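Local coordinates for protein ribokinase RBSK (PDB 3GO6) that probably phosphorylates D-ribose at O-5 using ATP and magnesium, yielding D-ribose 5-phosphate, as a homodimeric kinase of the PfkB family, at residues A255-R260 / L272-A277; A164-S167 / V171-V174; C276-L281 / C291-A296. All blocks are in the same frame, centred on the assembly; numbering follows the deposited sequence.

Contact 1 (A255-R260 / L272-A277); sequences AANWPR and LRRACA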
loop_
_atom_site.group_PDB
_atom_site.type_symbol
_atom_site.label_atom_id
_atom_site.label_comp_id
_atom_site.label_asym_id
_atom_site.label_seq_id
_atom_site.Cartn_x
_atom_site.Cartn_y
_atom_site.Cartn_z
ATOM N N ALA A 255 -6.439 -7.573 28.125
ATOM C CA ALA A 255 -7.725 -6.960 28.504
ATOM C C ALA A 255 -8.769 -8.007 28.891
ATOM O O ALA A 255 -9.545 -7.799 29.836
ATOM C CB ALA A 255 -8.263 -6.064 27.380
ATOM N N ALA A 256 -8.774 -9.125 28.162
ATOM C CA ALA A 256 -9.749 -10.197 28.377
ATOM C C ALA A 256 -9.509 -10.985 29.672
ATOM O O ALA A 256 -10.400 -11.736 30.112
ATOM C CB ALA A 256 -9.733 -11.147 27.196
ATOM N N ASN A 257 -8.322 -10.817 30.266
ATOM C CA ASN A 257 -7.901 -11.561 31.476
ATOM C C ASN A 257 -7.546 -10.732 32.704
ATOM O O ASN A 257 -7.292 -11.294 33.780
ATOM C CB ASN A 257 -6.722 -12.482 31.123
ATOM C CG ASN A 257 -7.141 -13.634 30.247
ATOM O OD1 ASN A 257 -7.632 -14.643 30.743
ATOM N ND2 ASN A 257 -6.987 -13.484 28.936
ATOM N N TRP A 258 -7.509 -9.411 32.559
ATOM C CA TRP A 258 -7.159 -8.528 33.652
ATOM C C TRP A 258 -8.282 -8.445 34.706
ATOM O O TRP A 258 -9.445 -8.255 34.346
ATOM C CB TRP A 258 -6.869 -7.128 33.131
ATOM C CG TRP A 258 -5.978 -6.324 34.040
ATOM C CD1 TRP A 258 -6.365 -5.382 34.953
ATOM C CD2 TRP A 258 -4.542 -6.378 34.100
ATOM N NE1 TRP A 258 -5.256 -4.851 35.585
ATOM C CE2 TRP A 258 -4.129 -5.452 35.084
ATOM C CE3 TRP A 258 -3.570 -7.136 33.430
ATOM C CZ2 TRP A 258 -2.786 -5.235 35.387
ATOM C CZ3 TRP A 258 -2.238 -6.927 33.737
ATOM C CH2 TRP A 258 -1.855 -5.995 34.719
ATOM N N PRO A 259 -7.935 -8.568 36.010
ATOM C CA PRO A 259 -8.981 -8.527 37.063
ATOM C C PRO A 259 -9.576 -7.122 37.271
ATOM O O PRO A 259 -8.965 -6.145 36.881
ATOM C CB PRO A 259 -8.203 -8.920 38.322
ATOM C CG PRO A 259 -6.811 -8.421 38.052
ATOM C CD PRO A 259 -6.588 -8.744 36.589
ATOM N N ARG A 260 -10.739 -7.029 37.918
ATOM C CA ARG A 260 -11.312 -5.731 38.348
ATOM C C ARG A 260 -10.450 -5.066 39.430
ATOM O O ARG A 260 -9.801 -5.766 40.217
ATOM C CB ARG A 260 -12.752 -5.913 38.831
ATOM C CG ARG A 260 -13.652 -6.672 37.814
ATOM C CD ARG A 260 -15.133 -6.659 38.210
ATOM N NE ARG A 260 -15.878 -7.763 37.592
ATOM C CZ ARG A 260 -17.205 -7.801 37.451
ATOM N NH1 ARG A 260 -17.965 -6.787 37.868
ATOM N NH2 ARG A 260 -17.779 -8.858 36.878
ATOM N N LEU A 272 -0.899 -11.731 32.383
ATOM C CA LEU A 272 0.390 -11.546 31.679
ATOM C C LEU A 272 0.896 -12.816 30.995
ATOM O O LEU A 272 1.334 -12.766 29.836
ATOM C CB LEU A 272 1.457 -10.957 32.622
ATOM C CG LEU A 272 1.226 -9.521 33.141
ATOM C CD1 LEU A 272 2.004 -9.268 34.432
ATOM C CD2 LEU A 272 1.614 -8.468 32.084
ATOM N N ARG A 273 0.814 -13.951 31.700
ATOM C CA ARG A 273 1.206 -15.248 31.122
ATOM C C ARG A 273 0.373 -15.595 29.890
ATOM O O ARG A 273 0.912 -16.042 28.882
ATOM C CB ARG A 273 1.117 -16.378 32.158
ATOM C CG ARG A 273 2.300 -16.348 33.126
ATOM C CD ARG A 273 2.115 -17.259 34.331
ATOM N NE ARG A 273 3.300 -17.179 35.185
ATOM C CZ ARG A 273 3.408 -17.685 36.416
ATOM N NH1 ARG A 273 2.385 -18.314 36.984
ATOM N NH2 ARG A 273 4.557 -17.555 37.086
ATOM N N ARG A 274 -0.937 -15.405 29.989
ATOM C CA ARG A 274 -1.840 -15.725 28.888
ATOM C C ARG A 274 -1.591 -14.799 27.696
ATOM O O ARG A 274 -1.566 -15.249 26.559
ATOM C CB ARG A 274 -3.291 -15.650 29.364
ATOM C CG ARG A 274 -3.636 -16.810 30.331
ATOM C CD ARG A 274 -5.068 -16.781 30.838
ATOM N NE ARG A 274 -6.003 -17.091 29.763
ATOM C CZ ARG A 274 -6.262 -18.314 29.302
ATOM N NH1 ARG A 274 -5.654 -19.378 29.832
ATOM N NH2 ARG A 274 -7.124 -18.474 28.296
ATOM N N ALA A 275 -1.395 -13.512 27.968
ATOM C CA ALA A 275 -1.138 -12.534 26.909
ATOM C C ALA A 275 0.185 -12.860 26.208
ATOM O O ALA A 275 0.272 -12.808 24.969
ATOM C CB ALA A 275 -1.151 -11.084 27.478
ATOM N N CYS A 276 1.199 -13.246 26.989
ATOM C CA CYS A 276 2.502 -13.634 26.418
ATOM C C CYS A 276 2.367 -14.859 25.515
ATOM O O CYS A 276 2.906 -14.871 24.406
ATOM C CB CYS A 276 3.556 -13.890 27.516
ATOM S SG CYS A 276 4.309 -12.394 28.156
ATOM N N ALA A 277 1.627 -15.869 25.973
ATOM C CA ALA A 277 1.406 -17.068 25.164
ATOM C C ALA A 277 0.646 -16.763 23.887
ATOM O O ALA A 277 1.003 -17.260 22.824
ATOM C CB ALA A 277 0.680 -18.168 25.968
HETATM O O HOH W 1 -8.355 -15.981 27.867
#
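Asn257 and Arg274 reach for each other between helices 246-257 and 265-282, and their side chains cross at about a right angle, with the amide and guanidinium planes tilted 53° apart. Arg274 NE donates to Asn257 OD1 over 3.1 Å, but the N-H points well off the acceptor (120°), so the bond is weak. A water makes a second link: it accepts from Asn257 ND2 at 3.0 Å and from Arg274 NH2 at 2.8 Å, lying with ND2 in the guanidinium plane, at its edge. The bend in the arginine chain at chi3 (69°) turns NE back toward the asparagine, while NH1 forms a salt bridge with Asp299 on helix 295-303. Asn257 is also held by the preceding turn of chain, its ND2 donating to Val253 O, and its OD1 takes a further hydrogen bond from Arg270 NH1.

The two helices are successive in the chain and belong to the helical layer against the large central sheet of the ribokinase fold. Past the polar pair the contact turns apolar. Trp258 meets Leu272 with the rim of its indole, CZ3 lying 4.4 Å from Leu272 CG, which sits close to the ring plane. One indole face is lined by its own neighbour, Pro259, whose CD stands 3.5 Å above the plane, offset toward the rim; His212 makes an edge-to-face contact with the same indole. Leu272 packs in addition on Phe231 and Val233 of strand 229-233, at one border of the sheet.

Contact 2 (A164-S167 / V171-V174); sequences AAQS and VVMV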
loop_
_atom_site.group_PDB
_atom_site.type_symbol
_atom_site.label_atom_id
_atom_site.label_comp_id
_atom_site.label_asym_id
_atom_site.label_seq_id
_atom_site.Cartn_x
_atom_site.Cartn_y
_atom_site.Cartn_z
ATOM N N ALA A 164 -14.519 8.468 31.679
ATOM C CA ALA A 164 -15.814 7.781 31.837
ATOM C C ALA A 164 -15.645 6.390 32.453
ATOM O O ALA A 164 -16.296 6.059 33.446
ATOM C CB ALA A 164 -16.528 7.691 30.510
ATOM N N ALA A 165 -14.750 5.584 31.880
ATOM C CA ALA A 165 -14.469 4.259 32.416
ATOM C C ALA A 165 -14.062 4.316 33.886
ATOM O O ALA A 165 -14.538 3.520 34.694
ATOM C CB ALA A 165 -13.377 3.548 31.590
ATOM N N GLN A 166 -13.184 5.251 34.234
ATOM C CA GLN A 166 -12.688 5.313 35.606
ATOM C C GLN A 166 -13.769 5.693 36.623
ATOM O O GLN A 166 -13.785 5.168 37.741
ATOM C CB GLN A 166 -11.498 6.256 35.732
ATOM C CG GLN A 166 -10.580 5.842 36.862
ATOM C CD GLN A 166 -9.192 6.391 36.698
ATOM O OE1 GLN A 166 -9.012 7.604 36.628
ATOM N NE2 GLN A 166 -8.192 5.499 36.644
ATOM N N SER A 167 -14.669 6.591 36.226
ATOM C CA SER A 167 -15.810 6.948 37.070
ATOM C C SER A 167 -16.648 5.729 37.413
ATOM O O SER A 167 -17.159 5.627 38.527
ATOM C CB SER A 167 -16.679 8.006 36.396
ATOM O OG SER A 167 -15.994 9.246 36.373
ATOM N N VAL A 171 -11.282 -0.827 34.649
ATOM C CA VAL A 171 -9.850 -0.724 34.391
ATOM C C VAL A 171 -9.558 0.161 33.159
ATOM O O VAL A 171 -10.121 -0.053 32.087
ATOM C CB VAL A 171 -9.226 -2.119 34.177
ATOM C CG1 VAL A 171 -7.729 -2.001 33.815
ATOM C CG2 VAL A 171 -9.432 -2.988 35.412
ATOM N N VAL A 172 -8.679 1.148 33.318
ATOM C CA VAL A 172 -8.207 1.935 32.183
ATOM C C VAL A 172 -6.904 1.314 31.658
ATOM O O VAL A 172 -5.867 1.360 32.316
ATOM C CB VAL A 172 -8.017 3.432 32.516
ATOM C CG1 VAL A 172 -7.446 4.165 31.322
ATOM C CG2 VAL A 172 -9.354 4.066 32.945
ATOM N N MET A 173 -6.976 0.741 30.460
ATOM C CA MET A 173 -5.839 0.064 29.847
ATOM C C MET A 173 -5.515 0.725 28.510
ATOM O O MET A 173 -6.375 0.793 27.612
ATOM C CB MET A 173 -6.171 -1.430 29.685
ATOM C CG MET A 173 -5.013 -2.308 29.140
ATOM S SD MET A 173 -5.443 -4.066 29.006
ATOM C CE MET A 173 -5.434 -4.555 30.732
ATOM N N VAL A 174 -4.292 1.232 28.380
ATOM C CA VAL A 174 -3.884 1.989 27.210
ATOM C C VAL A 174 -2.735 1.285 26.518
ATOM O O VAL A 174 -1.709 0.971 27.137
ATOM C CB VAL A 174 -3.472 3.455 27.575
ATOM C CG1 VAL A 174 -3.018 4.248 26.329
ATOM C CG2 VAL A 174 -4.622 4.168 28.282
#
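Gln166 arches over one methyl of Val172. Its CB starts the contact, 4.1 Å from Val172 CG2. With CG swung anti to the backbone N (chi1 -152°) and the chain extended beyond it, CG and CD pass above the same methyl at slightly longer range, CD standing 4.4 Å from CG2. The amide end then comes down again: NE2 lies 4.1 Å from Val172 CG2 and donates a hydrogen bond to Ile192 O, at the end of helix 183-192. Ala165 adds its CB to the same methyl, at 4.3 Å, so CG2 is the one atom of Val172 that both helix residues approach; Ala165 also rests on Leu147 of strand 146-149. Val172 itself is held through its backbone N, which bonds to Asp194 OD2. The flanking residues of the strand, Val171 and Met173, serve the other side of the sheet, where Met173 packs on Leu254 and Ala255 of helix 246-257. After helix 155-167 the chain needs only three residues to enter strand 171-175, which pairs parallel with strand 146-149: the closing half of a beta-alpha-beta crossover in the Rossmann-like core of the ribokinase fold.

Contact 3 (C276-L281 / C291-A296); sequences CAAGAL and CAPAAA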
loop_
_atom_site.group_PDB
_atom_site.type_symbol
_atom_site.label_atom_id
_atom_site.label_comp_id
_atom_site.label_asym_id
_atom_site.label_seq_id
_atom_site.Cartn_x
_atom_site.Cartn_y
_atom_site.Cartn_z
ATOM N N CYS A 276 1.199 -13.246 26.989
ATOM C CA CYS A 276 2.502 -13.634 26.418
ATOM C C CYS A 276 2.367 -14.859 25.515
ATOM O O CYS A 276 2.906 -14.871 24.406
ATOM C CB CYS A 276 3.556 -13.890 27.516
ATOM S SG CYS A 276 4.309 -12.394 28.156
ATOM N N ALA A 277 1.627 -15.869 25.973
ATOM C CA ALA A 277 1.406 -17.068 25.164
ATOM C C ALA A 277 0.646 -16.763 23.887
ATOM O O ALA A 277 1.003 -17.260 22.824
ATOM C CB ALA A 277 0.680 -18.168 25.968
ATOM N N ALA A 278 -0.414 -15.959 23.987
ATOM C CA ALA A 278 -1.231 -15.633 22.808
ATOM C C ALA A 278 -0.443 -14.840 21.768
ATOM O O ALA A 278 -0.550 -15.105 20.563
ATOM C CB ALA A 278 -2.506 -14.896 23.212
ATOM N N GLY A 279 0.359 -13.888 22.231
ATOM C CA GLY A 279 1.248 -13.124 21.367
ATOM C C GLY A 279 2.210 -14.000 20.587
ATOM O O GLY A 279 2.424 -13.790 19.382
ATOM N N ALA A 280 2.771 -15.000 21.260
ATOM C CA ALA A 280 3.684 -15.948 20.606
ATOM C C ALA A 280 2.969 -16.735 19.502
ATOM O O ALA A 280 3.458 -16.814 18.362
ATOM C CB ALA A 280 4.291 -16.899 21.649
ATOM N N LEU A 281 1.807 -17.292 19.841
ATOM C CA LEU A 281 0.949 -18.008 18.899
ATOM C C LEU A 281 0.578 -17.149 17.691
ATOM O O LEU A 281 0.478 -17.647 16.558
ATOM C CB LEU A 281 -0.341 -18.466 19.594
ATOM C CG LEU A 281 -0.263 -19.569 20.647
ATOM C CD1 LEU A 281 -1.644 -19.888 21.182
ATOM C CD2 LEU A 281 0.414 -20.844 20.102
ATOM N N CYS A 291 -4.978 -13.256 13.201
ATOM C CA CYS A 291 -4.016 -14.175 13.825
ATOM C C CYS A 291 -4.234 -14.492 15.315
ATOM O O CYS A 291 -3.434 -15.231 15.917
ATOM C CB CYS A 291 -2.598 -13.649 13.612
ATOM S SG CYS A 291 -2.261 -12.051 14.411
ATOM N N ALA A 292 -5.291 -13.949 15.914
ATOM C CA ALA A 292 -5.547 -14.170 17.348
ATOM C C ALA A 292 -6.026 -15.608 17.616
ATOM O O ALA A 292 -6.935 -16.096 16.949
ATOM C CB ALA A 292 -6.551 -13.162 17.872
ATOM N N PRO A 293 -5.405 -16.293 18.593
ATOM C CA PRO A 293 -5.786 -17.658 18.881
ATOM C C PRO A 293 -7.061 -17.744 19.722
ATOM O O PRO A 293 -7.433 -16.793 20.432
ATOM C CB PRO A 293 -4.584 -18.176 19.684
ATOM C CG PRO A 293 -4.138 -16.983 20.438
ATOM C CD PRO A 293 -4.290 -15.844 19.453
ATOM N N ALA A 294 -7.721 -18.894 19.654
ATOM C CA ALA A 294 -8.884 -19.159 20.504
ATOM C C ALA A 294 -8.428 -19.395 21.939
ATOM O O ALA A 294 -7.253 -19.733 22.181
ATOM C CB ALA A 294 -9.691 -20.360 19.965
ATOM N N ALA A 295 -9.336 -19.206 22.893
ATOM C CA ALA A 295 -9.001 -19.375 24.307
ATOM C C ALA A 295 -8.384 -20.760 24.579
ATOM O O ALA A 295 -7.420 -20.882 25.347
ATOM C CB ALA A 295 -10.230 -19.163 25.173
ATOM N N ALA A 296 -8.942 -21.791 23.939
ATOM C CA ALA A 296 -8.463 -23.158 24.141
ATOM C C ALA A 296 -7.035 -23.353 23.631
ATOM O O ALA A 296 -6.273 -24.123 24.222
ATOM C CB ALA A 296 -9.404 -24.152 23.493
#
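Pro293 presses its pyrrolidine ring against Ala278 and Leu281, which are nearly one turn apart on helix 265-282. This joins two consecutive elements at the C-terminal end of the ribokinase fold: the end of that helix and the loop that leads into the last helix, 295-303. The close-packed part is a small apolar patch. Leu281 takes its CG anti to its own carbonyl carbon (chi1 -69°) and carries CD1 straight on in the extended direction (chi2 -179°), which brings this methyl to 3.7 Å from Pro293 CB and 3.9 Å from CG. Ala278, three residues earlier, approaches the same ring carbon, CB to Pro293 CG being 3.8 Å, so that CG is shared between the two helix side chains. Val249 of helix 246-257 and Ile298 of the final helix also touch the proline, and the ring is thereby wedged among three helices.

The other side is looser. Ala292 and Ala294 turn their CB atoms away from helix 265-282, and Ala294, exposed, occupies the N-cap position of helix 295-303. Ala292 is instead tied down through its backbone, its O accepting from Arg68 NH1. The loop between the two segments, together with the end of helix 265-282, supplies Ala282, Val285 and Gly287 to the magnesium site seen here, and the side chain of Pro293 is about 9 Å from that ion. Beside these apolar contacts, Pro293 CD lies 4.0 Å from the carbonyl oxygen of Ala278.

Contact 2 closes first along the chain, contact 1 follows, and contact 3 opens where contact 1 ends. Contacts 1 and 3 share Cys276 and Ala277 of helix 265-282, with centres about 11 Å apart; one fastens it to the preceding helix, the other to the entry of the following one. Contact 2, centre to centre about 16 Å from contact 1 and 25 Å from contact 3, joins a strand of the large sheet to a helix on the face away from helix 246-257. Strand 171-175 bridges the layers: Met173 CE is 3.8 Å from Trp258 CG. The three contacts run from one helical layer through the sheet to the helices bordering the nucleotide and metal sites.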